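Local coordinates for exodeoxyribonuclease III (Neisseria meningitidis, PDB 2JC4), which probably acts as a metal-dependent 3'-5' exonuclease on double-stranded DNA, a repair phosphodiesterase of the AP endonuclease/ExoA family, at residues G98-N103 and R132-R137. Numbering follows the deposited sequence.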
ATOM      1  N   GLY A  98      -3.512 -18.725   3.599  1.00 21.05           N
ATOM      2  CA  GLY A  98      -4.856 -18.545   4.146  1.00 19.54           C
ATOM      3  C   GLY A  98      -5.309 -17.113   4.449  1.00 18.85           C
ATOM      4  O   GLY A  98      -6.415 -16.916   4.937  1.00 18.30           O
ATOM      5  N   VAL A  99      -4.471 -16.110   4.145  1.00 17.24           N
ATOM      6  CA  VAL A  99      -4.872 -14.713   4.326  1.00 15.94           C
ATOM      7  C   VAL A  99      -5.158 -14.111   2.945  1.00 14.90           C
ATOM      8  O   VAL A  99      -4.320 -14.235   2.040  1.00 14.46           O
ATOM      9  CB  VAL A  99      -3.732 -13.917   4.985  1.00 15.61           C
ATOM     10  CG1 VAL A  99      -4.108 -12.439   5.113  1.00 15.20           C
ATOM     11  CG2 VAL A  99      -3.403 -14.527   6.332  1.00 17.16           C
ATOM     12  N   ARG A 100      -6.304 -13.462   2.792  1.00 13.72           N
ATOM     13  CA  ARG A 100      -6.605 -12.771   1.542  1.00 13.62           C
ATOM     14  C   ARG A 100      -5.869 -11.432   1.591  1.00 13.78           C
ATOM     15  O   ARG A 100      -6.144 -10.604   2.477  1.00 13.50           O
ATOM     16  CB  ARG A 100      -8.121 -12.538   1.412  1.00 12.44           C
ATOM     17  CG  ARG A 100      -8.557 -12.044   0.051  1.00 12.62           C
ATOM     18  CD  ARG A 100      -8.181 -13.058  -1.059  1.00 10.95           C
ATOM     19  NE  ARG A 100      -8.766 -12.672  -2.335  1.00 13.84           N
ATOM     20  CZ  ARG A 100      -8.487 -13.240  -3.508  1.00 13.27           C
ATOM     21  NH1 ARG A 100      -7.624 -14.246  -3.583  1.00 11.97           N
ATOM     22  NH2 ARG A 100      -9.079 -12.782  -4.607  1.00 14.10           N
ATOM     23  N   VAL A 101      -4.974 -11.218   0.623  1.00 12.84           N
ATOM     24  CA  VAL A 101      -4.157 -10.018   0.579  1.00 12.45           C
ATOM     25  C   VAL A 101      -4.641  -9.199  -0.619  1.00 12.37           C
ATOM     26  O   VAL A 101      -4.608  -9.656  -1.731  1.00 11.89           O
ATOM     27  CB  VAL A 101      -2.680 -10.379   0.411  1.00 12.85           C
ATOM     28  CG1 VAL A 101      -1.790  -9.114   0.161  1.00 12.35           C
ATOM     29  CG2 VAL A 101      -2.202 -11.159   1.626  1.00 14.86           C
ATOM     30  N   ILE A 102      -5.121  -7.993  -0.382  1.00 11.47           N
ATOM     31  CA  ILE A 102      -5.470  -7.105  -1.502  1.00 10.97           C
ATOM     32  C   ILE A 102      -4.494  -5.920  -1.523  1.00 11.28           C
ATOM     33  O   ILE A 102      -4.543  -5.092  -0.627  1.00 10.83           O
ATOM     34  CB  ILE A 102      -6.966  -6.630  -1.388  1.00 11.15           C
ATOM     35  CG1 ILE A 102      -7.906  -7.857  -1.209  1.00 11.05           C
ATOM     36  CG2 ILE A 102      -7.331  -5.673  -2.550  1.00 10.28           C
ATOM     37  CD1 ILE A 102      -9.368  -7.490  -0.875  1.00  9.33           C
ATOM     38  N   ASN A 103      -3.626  -5.841  -2.548  1.00 10.36           N
ATOM     39  CA  ASN A 103      -2.620  -4.791  -2.658  1.00 10.01           C
ATOM     40  C   ASN A 103      -3.133  -3.700  -3.608  1.00 10.25           C
ATOM     41  O   ASN A 103      -3.539  -3.993  -4.732  1.00  9.57           O
ATOM     42  CB  ASN A 103      -1.337  -5.417  -3.215  1.00 10.30           C
ATOM     43  CG  ASN A 103      -0.229  -4.407  -3.488  1.00 11.98           C
ATOM     44  OD1 ASN A 103      -0.206  -3.309  -2.922  1.00 13.71           O
ATOM     45  ND2 ASN A 103       0.728  -4.804  -4.342  1.00 10.30           N
ATOM     46  N   ARG A 132     -15.665  -5.028  -0.209  1.00 12.44           N
ATOM     47  CA  ARG A 132     -16.883  -5.486   0.495  1.00 13.62           C
ATOM     48  C   ARG A 132     -17.256  -6.977   0.150  1.00 14.67           C
ATOM     49  O   ARG A 132     -17.595  -7.812   1.033  1.00 15.58           O
ATOM     50  CB  ARG A 132     -18.045  -4.590   0.101  1.00 12.95           C
ATOM     51  CG  ARG A 132     -19.376  -4.935   0.880  1.00 16.04           C
ATOM     52  CD  ARG A 132     -20.579  -4.082   0.391  1.00 19.59           C
ATOM     53  NE  ARG A 132     -20.401  -2.668   0.691  1.00 19.88           N
ATOM     54  CZ  ARG A 132     -20.346  -1.690  -0.218  1.00 25.47           C
ATOM     55  NH1 ARG A 132     -20.472  -1.954  -1.521  1.00 24.75           N
ATOM     56  NH2 ARG A 132     -20.179  -0.425   0.187  1.00 28.05           N
ATOM     57  N   ASP A 133     -17.187  -7.285  -1.137  1.00 14.63           N
ATOM     58  CA  ASP A 133     -17.479  -8.610  -1.652  1.00 15.25           C
ATOM     59  C   ASP A 133     -16.443  -9.622  -1.185  1.00 15.85           C
ATOM     60  O   ASP A 133     -16.803 -10.733  -0.709  1.00 16.53           O
ATOM     61  CB  ASP A 133     -17.530  -8.538  -3.184  1.00 16.44           C
ATOM     62  CG  ASP A 133     -17.716  -9.894  -3.850  1.00 20.70           C
ATOM     63  OD1 ASP A 133     -18.629 -10.643  -3.462  1.00 26.00           O
ATOM     64  OD2 ASP A 133     -16.938 -10.205  -4.779  1.00 28.45           O
ATOM     65  N   GLU A 134     -15.166  -9.243  -1.280  1.00 14.23           N
ATOM     66  CA  GLU A 134     -14.072 -10.119  -0.859  1.00 15.03           C
ATOM     67  C   GLU A 134     -14.192 -10.464   0.622  1.00 15.37           C
ATOM     68  O   GLU A 134     -13.973 -11.613   1.013  1.00 14.89           O
ATOM     69  CB  GLU A 134     -12.703  -9.485  -1.162  1.00 13.05           C
ATOM     70  CG  GLU A 134     -12.337  -9.408  -2.637  1.00 18.64           C
ATOM     71  CD  GLU A 134     -11.839 -10.735  -3.154  1.00 24.32           C
ATOM     72  OE1 GLU A 134     -10.884 -11.269  -2.579  1.00 28.69           O
ATOM     73  OE2 GLU A 134     -12.412 -11.250  -4.118  1.00 27.06           O
ATOM     74  N   MET A 135     -14.568  -9.478   1.436  1.00 14.57           N
ATOM     75  CA  MET A 135     -14.729  -9.706   2.871  1.00 15.60           C
ATOM     76  C   MET A 135     -15.829 -10.717   3.300  1.00 15.85           C
ATOM     77  O   MET A 135     -15.748 -11.277   4.385  1.00 15.96           O
ATOM     78  CB  MET A 135     -14.959  -8.367   3.570  1.00 15.83           C
ATOM     79  CG  MET A 135     -13.677  -7.491   3.594  1.00 14.47           C
ATOM     80  SD  MET A 135     -14.052  -5.902   4.336  1.00 17.37           S
ATOM     81  CE  MET A 135     -14.258  -6.468   6.040  1.00 14.14           C
ATOM     82  N   THR A 136     -16.845 -10.944   2.457  1.00 16.58           N
ATOM     83  CA  THR A 136     -17.880 -11.968   2.770  1.00 17.33           C
ATOM     84  C   THR A 136     -17.330 -13.402   2.773  1.00 17.97           C
ATOM     85  O   THR A 136     -18.019 -14.329   3.188  1.00 18.38           O
ATOM     86  CB  THR A 136     -19.049 -11.976   1.750  1.00 16.59           C
ATOM     87  OG1 THR A 136     -18.556 -12.350   0.452  1.00 16.46           O
ATOM     88  CG2 THR A 136     -19.711 -10.615   1.663  1.00 16.35           C
ATOM     89  N   ARG A 137     -16.125 -13.593   2.257  1.00 18.08           N
ATOM     90  CA  ARG A 137     -15.609 -14.940   2.053  1.00 18.40           C
ATOM     91  C   ARG A 137     -14.337 -15.231   2.816  1.00 18.77           C
ATOM     92  O   ARG A 137     -14.011 -16.393   3.038  1.00 19.51           O
ATOM     93  CB  ARG A 137     -15.371 -15.176   0.573  1.00 18.31           C
ATOM     94  CG  ARG A 137     -16.619 -15.206  -0.198  1.00 19.25           C
ATOM     95  CD  ARG A 137     -16.363 -15.573  -1.670  1.00 19.62           C
ATOM     96  NE  ARG A 137     -15.519 -14.648  -2.418  1.00 20.43           N
ATOM     97  CZ  ARG A 137     -15.980 -13.543  -2.985  1.00 20.49           C
ATOM     98  NH1 ARG A 137     -17.250 -13.209  -2.817  1.00 21.05           N
ATOM     99  NH2 ARG A 137     -15.187 -12.755  -3.696  1.00 22.41           N
TER
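Arg100, on strand 99-105, reaches across to Glu134 on helix 115-135, tying together the first strand and the helix of a beta-alpha-beta unit that strand 141-144 completes. This unit belongs to one of the two mixed sheets of the DNase I-like fold. In the salt bridge NE and NH2 converge on a single oxygen: Arg100 NE gives its hydrogen to Glu134 OE1 at 2.6 Å, with an N-H...O angle of 154°. OE1 lies at the edge of the guanidinium and close to its plane, and NE meets it nearly along its C-O direction. NH2 of Arg100 adds a weak, bent second bond to the same OE1 at 3.1 Å. With the carboxylate turned 31° from the guanidinium plane, OE2 stays 3.7 Å from Arg100 NH2. The arginine chain is bent at chi2 (60°), which swings the NE and NH2 edge of the guanidinium toward the glutamate. NH1 is hydrogen-bonded to Asp75 O and Thr95 OG1, which should help hold the guanidinium in this rotation. Below the carboxylate, Glu134 CB and CG rest on the CD1 methyl of Ile102, 3.9 Å from CB, and Leu141 of strand 141-144 touches both side chains. The network runs on through Asp133 and Arg137. Arg137 turns back end-on to Asp133, placing NH1 3.0 Å from OD1 and NH2 3.3 Å from OD2; both oxygens are met from above the carboxylate plane, although they lie in the plane of the guanidinium. Glu134 thus sits between two arginines, its OE1 taken by Arg100 and its OE2 weakly bonded to Arg137 NH2 at 3.2 Å.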